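Local coordinates for protein secondary thiamine-phosphate synthase enzyme (Thermus thermophilus, PDB 2CU5) that is of unconfirmed function but may have thiamine-phosphate synthase activity, at residues T31-L36 and H93-A98; F37-T42 and E123-L128. All blocks are in the same frame, centred on the assembly; numbering follows the deposited sequence.

Overall arrangement
Both contacts belong to one five-stranded antiparallel sheet, and their centres lie 13 Å apart. Strand 32-37 is the shared element: contact 1 pairs its 31-36 part with 93-98 on one flank, while contact 2 begins where it ends, at Phe37, and joins the following loop to strand 120-128 on the other flank. The two meet directly, since Tyr35 N lies 2.7 Å from Arg127 O, a probable hydrogen bond, and Leu36 CD2 packs on Val126 CG2 at 3.7 Å. Along the chain their segments alternate. Each contact also touches the third subunit of the trimeric assembly, so this sheet serves the subunit interface as well as the fold of the chain.

Contact 1. Residues T31-L36 and H93-A98; sequences TGLVYL and HLLLLA
The Tyr35 ring meets His93 at its edge: His93 CD2 lies near the tyrosine plane, 3.9 Å from CE1, and the two side chains cross at about a right angle. This pair stands on an antiparallel ladder of the five-stranded sheet, strand 32-36 running against 93-98. Tyr35, its CG turned opposite the backbone N (chi1 172°), carries its hydroxyl beyond the ladder to Leu95 O of the third subunit, a hydrogen bond that suits a long phenol at an interface; the His93 ring meets His93 of the second subunit. Six backbone bonds join Gly32 to Ala98, Val34 to Leu96 and Leu36 to Leu94. Gly32, at phi 143°, adopts a backbone in which a CB would collide with the preceding carbonyl. On the opposite face Leu36, Leu94 and Leu96 pack against strands 43-48 and 110-115, and Val34 on Leu27 and Val126. There Leu36 CD1 reaches Leu96 CD1 at 4.0 Å, and the small Ala98 fits its CB against Val34 CG2 at 3.6 Å. On the Tyr35 face, Leu33 and Leu97 run alongside one another, their CD2 methyls 3.3 Å apart, closer than usual van der Waals contact and to be read with caution.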
# COMPACT_ATOMS: atom_id res chain seq x y z
N THR A 31 19.17 -7.50 -12.63
CA THR A 31 18.35 -6.69 -13.53
C THR A 31 16.97 -7.34 -13.52
O THR A 31 16.82 -8.50 -13.89
CB THR A 31 18.88 -6.68 -14.97
OG1 THR A 31 20.08 -5.91 -15.03
CG2 THR A 31 17.85 -6.05 -15.91
N GLY A 32 15.97 -6.59 -13.07
CA GLY A 32 14.62 -7.12 -13.01
C GLY A 32 13.92 -6.58 -11.77
O GLY A 32 14.46 -5.71 -11.09
N LEU A 33 12.73 -7.09 -11.48
CA LEU A 33 12.00 -6.63 -10.31
C LEU A 33 12.65 -7.11 -9.02
O LEU A 33 13.31 -8.15 -8.98
CB LEU A 33 10.54 -7.11 -10.38
CG LEU A 33 9.72 -6.38 -11.45
CD1 LEU A 33 8.39 -7.08 -11.69
CD2 LEU A 33 9.50 -4.95 -10.99
N VAL A 34 12.46 -6.31 -7.97
CA VAL A 34 13.01 -6.60 -6.65
C VAL A 34 11.89 -6.50 -5.62
O VAL A 34 11.16 -5.50 -5.59
CB VAL A 34 14.11 -5.58 -6.26
CG1 VAL A 34 14.60 -5.85 -4.85
CG2 VAL A 34 15.28 -5.67 -7.26
N TYR A 35 11.75 -7.53 -4.79
CA TYR A 35 10.71 -7.55 -3.76
C TYR A 35 11.33 -7.20 -2.41
O TYR A 35 12.41 -7.70 -2.06
CB TYR A 35 10.07 -8.94 -3.70
CG TYR A 35 9.13 -9.16 -2.55
CD1 TYR A 35 7.87 -8.55 -2.51
CD2 TYR A 35 9.49 -9.97 -1.47
CE1 TYR A 35 7.00 -8.75 -1.43
CE2 TYR A 35 8.62 -10.18 -0.39
CZ TYR A 35 7.38 -9.57 -0.38
OH TYR A 35 6.54 -9.78 0.68
N LEU A 36 10.66 -6.33 -1.65
CA LEU A 36 11.12 -5.92 -0.33
C LEU A 36 9.99 -6.13 0.67
O LEU A 36 8.82 -5.86 0.37
CB LEU A 36 11.51 -4.44 -0.32
CG LEU A 36 12.63 -3.97 -1.25
CD1 LEU A 36 12.84 -2.49 -1.03
CD2 LEU A 36 13.92 -4.75 -0.96
N HIS A 93 5.48 -3.77 2.26
CA HIS A 93 6.21 -4.38 1.15
C HIS A 93 6.29 -3.43 -0.03
O HIS A 93 5.49 -2.50 -0.16
CB HIS A 93 5.57 -5.71 0.73
CG HIS A 93 4.49 -5.57 -0.30
ND1 HIS A 93 3.19 -5.22 0.01
CD2 HIS A 93 4.52 -5.75 -1.65
CE1 HIS A 93 2.47 -5.19 -1.10
NE2 HIS A 93 3.25 -5.51 -2.12
N LEU A 94 7.29 -3.66 -0.88
CA LEU A 94 7.50 -2.85 -2.06
C LEU A 94 7.94 -3.78 -3.17
O LEU A 94 8.44 -4.86 -2.92
CB LEU A 94 8.60 -1.82 -1.82
CG LEU A 94 8.31 -0.66 -0.87
CD1 LEU A 94 9.57 0.18 -0.69
CD2 LEU A 94 7.17 0.18 -1.44
N LEU A 95 7.74 -3.33 -4.41
CA LEU A 95 8.15 -4.09 -5.58
C LEU A 95 8.74 -3.02 -6.47
O LEU A 95 8.04 -2.09 -6.89
CB LEU A 95 6.95 -4.76 -6.24
CG LEU A 95 7.28 -5.68 -7.42
CD1 LEU A 95 8.22 -6.78 -6.95
CD2 LEU A 95 5.99 -6.26 -7.99
N LEU A 96 10.04 -3.13 -6.75
CA LEU A 96 10.73 -2.12 -7.54
C LEU A 96 11.58 -2.70 -8.67
O LEU A 96 11.99 -3.85 -8.62
CB LEU A 96 11.63 -1.29 -6.62
CG LEU A 96 10.94 -0.63 -5.42
CD1 LEU A 96 11.95 -0.33 -4.33
CD2 LEU A 96 10.23 0.64 -5.88
N LEU A 97 11.82 -1.86 -9.68
CA LEU A 97 12.63 -2.24 -10.84
C LEU A 97 14.10 -1.97 -10.55
O LEU A 97 14.45 -0.96 -9.92
CB LEU A 97 12.23 -1.40 -12.05
CG LEU A 97 10.82 -1.56 -12.60
CD1 LEU A 97 10.51 -0.41 -13.56
CD2 LEU A 97 10.70 -2.89 -13.30
N ALA A 98 14.97 -2.86 -11.02
CA ALA A 98 16.40 -2.71 -10.84
C ALA A 98 17.09 -2.97 -12.17
O ALA A 98 16.63 -3.78 -12.97
CB ALA A 98 16.91 -3.68 -9.78

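Contact 2. Residues F37-T42 and E123-L128; sequences FVPHTT and EVWVRL
Phe37 and Trp125 form an antiparallel hydrogen-bonded pair: Phe37 N donates to Trp125 O at 3.1 Å, and Trp125 N returns a nearly straight bond to Phe37 O at 2.8 Å, after which the 37-42 chain leaves the ladder through an inverse gamma turn centred on Pro39. The two aromatic side chains extend from the same face of the sheet as neighbours, with their planes at 44°, an oblique pair in which Phe37 CD2 comes within 3.4 Å of Trp125 CE3. The broad indole also reaches the turn. Pro39 lies over one indole face in a CH-pi contact, CB 3.9 Å from the centroid of the six-membered ring; the pyrrolidine holds phi near the value the turn needs, and its CB and CG carbons offer C-H groups to the aromatic surface. Val38 CG1 and Val124 CG2 meet at 3.8 Å, compact branched groups lying alongside each other. At the end of the turn, His40 takes over from the backbone: its NE2 accepts from Glu123 N at 2.9 Å, almost in the imidazole plane and with an N-H...N angle of 173°. Glu123 also reaches Arg6 in a salt bridge, less certain because the position of its OE1 is doubtful. In the fold, strand 120-128 lies between 5-11 and 32-37, with Val124 touching Val9 and Trp125 touching Arg6, while the loop leads on to strand 43-48 and brings Thr41 and Thr42 against helix 81-90.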
# COMPACT_ATOMS: atom_id res chain seq x y z
N PHE A 37 10.34 -6.60 1.86
CA PHE A 37 9.34 -6.88 2.90
C PHE A 37 9.90 -6.68 4.31
O PHE A 37 11.05 -7.03 4.58
CB PHE A 37 8.85 -8.33 2.73
CG PHE A 37 7.79 -8.76 3.72
CD1 PHE A 37 6.48 -8.29 3.61
CD2 PHE A 37 8.10 -9.66 4.74
CE1 PHE A 37 5.49 -8.73 4.49
CE2 PHE A 37 7.12 -10.10 5.63
CZ PHE A 37 5.81 -9.63 5.51
N VAL A 38 9.10 -6.10 5.20
CA VAL A 38 9.52 -5.97 6.59
C VAL A 38 8.60 -6.92 7.36
O VAL A 38 7.38 -6.79 7.32
CB VAL A 38 9.39 -4.52 7.16
CG1 VAL A 38 10.54 -3.66 6.67
CG2 VAL A 38 8.05 -3.91 6.78
N PRO A 39 9.19 -7.91 8.05
CA PRO A 39 8.39 -8.86 8.83
C PRO A 39 8.05 -8.26 10.18
O PRO A 39 8.25 -8.89 11.22
CB PRO A 39 9.32 -10.06 8.94
CG PRO A 39 10.66 -9.37 9.12
CD PRO A 39 10.62 -8.27 8.08
N HIS A 40 7.53 -7.04 10.16
CA HIS A 40 7.20 -6.31 11.38
C HIS A 40 5.82 -5.67 11.28
O HIS A 40 5.28 -5.51 10.18
CB HIS A 40 8.26 -5.23 11.61
CG HIS A 40 9.66 -5.76 11.65
ND1 HIS A 40 10.10 -6.61 12.64
CD2 HIS A 40 10.71 -5.56 10.82
CE1 HIS A 40 11.37 -6.92 12.41
NE2 HIS A 40 11.76 -6.29 11.32
N THR A 41 5.26 -5.28 12.42
CA THR A 41 3.94 -4.67 12.44
C THR A 41 3.93 -3.23 12.95
O THR A 41 2.87 -2.60 13.01
CB THR A 41 2.97 -5.48 13.32
OG1 THR A 41 3.46 -5.51 14.67
CG2 THR A 41 2.85 -6.91 12.80
N THR A 42 5.09 -2.71 13.32
CA THR A 42 5.18 -1.34 13.82
C THR A 42 6.15 -0.44 13.07
O THR A 42 6.67 0.54 13.61
CB THR A 42 5.50 -1.32 15.34
OG1 THR A 42 6.65 -2.11 15.61
CG2 THR A 42 4.31 -1.87 16.12
N GLU A 123 14.46 -5.88 10.34
CA GLU A 123 14.84 -6.78 9.26
C GLU A 123 14.11 -6.33 8.00
O GLU A 123 12.96 -5.88 8.07
CB GLU A 123 14.42 -8.22 9.56
CG GLU A 123 15.36 -8.99 10.47
CD GLU A 123 14.94 -10.45 10.60
OE1 GLU A 123 14.53 -11.05 9.58
OE2 GLU A 123 15.03 -11.00 11.72
N VAL A 124 14.78 -6.43 6.87
CA VAL A 124 14.19 -6.11 5.59
C VAL A 124 14.61 -7.25 4.68
O VAL A 124 15.81 -7.49 4.49
CB VAL A 124 14.72 -4.78 5.02
CG1 VAL A 124 14.16 -4.57 3.62
CG2 VAL A 124 14.31 -3.61 5.93
N TRP A 125 13.64 -7.97 4.14
CA TRP A 125 13.94 -9.09 3.25
C TRP A 125 13.97 -8.63 1.80
O TRP A 125 13.14 -7.82 1.38
CB TRP A 125 12.91 -10.20 3.42
CG TRP A 125 12.84 -10.74 4.82
CD1 TRP A 125 13.77 -10.59 5.81
CD2 TRP A 125 11.79 -11.55 5.37
NE1 TRP A 125 13.37 -11.26 6.94
CE2 TRP A 125 12.16 -11.86 6.70
CE3 TRP A 125 10.58 -12.04 4.87
CZ2 TRP A 125 11.36 -12.64 7.54
CZ3 TRP A 125 9.78 -12.82 5.71
CH2 TRP A 125 10.18 -13.11 7.03
N VAL A 126 14.93 -9.14 1.04
CA VAL A 126 15.08 -8.77 -0.35
C VAL A 126 15.03 -10.01 -1.23
O VAL A 126 15.80 -10.95 -1.02
CB VAL A 126 16.42 -8.04 -0.59
CG1 VAL A 126 16.49 -7.54 -2.02
CG2 VAL A 126 16.58 -6.89 0.40
N ARG A 127 14.13 -10.00 -2.19
CA ARG A 127 13.96 -11.12 -3.11
C ARG A 127 14.02 -10.62 -4.55
O ARG A 127 13.30 -9.69 -4.92
CB ARG A 127 12.62 -11.80 -2.86
CG ARG A 127 12.19 -12.77 -3.95
CD ARG A 127 13.07 -14.00 -4.00
NE ARG A 127 12.26 -15.18 -4.30
CZ ARG A 127 11.66 -15.41 -5.46
NH1 ARG A 127 11.80 -14.55 -6.47
NH2 ARG A 127 10.92 -16.49 -5.62
N LEU A 128 14.87 -11.24 -5.35
CA LEU A 128 15.00 -10.87 -6.76
C LEU A 128 14.06 -11.75 -7.57
O LEU A 128 14.03 -12.96 -7.39
CB LEU A 128 16.44 -11.08 -7.24
CG LEU A 128 17.56 -10.59 -6.32
CD1 LEU A 128 18.92 -10.97 -6.91
CD2 LEU A 128 17.46 -9.09 -6.14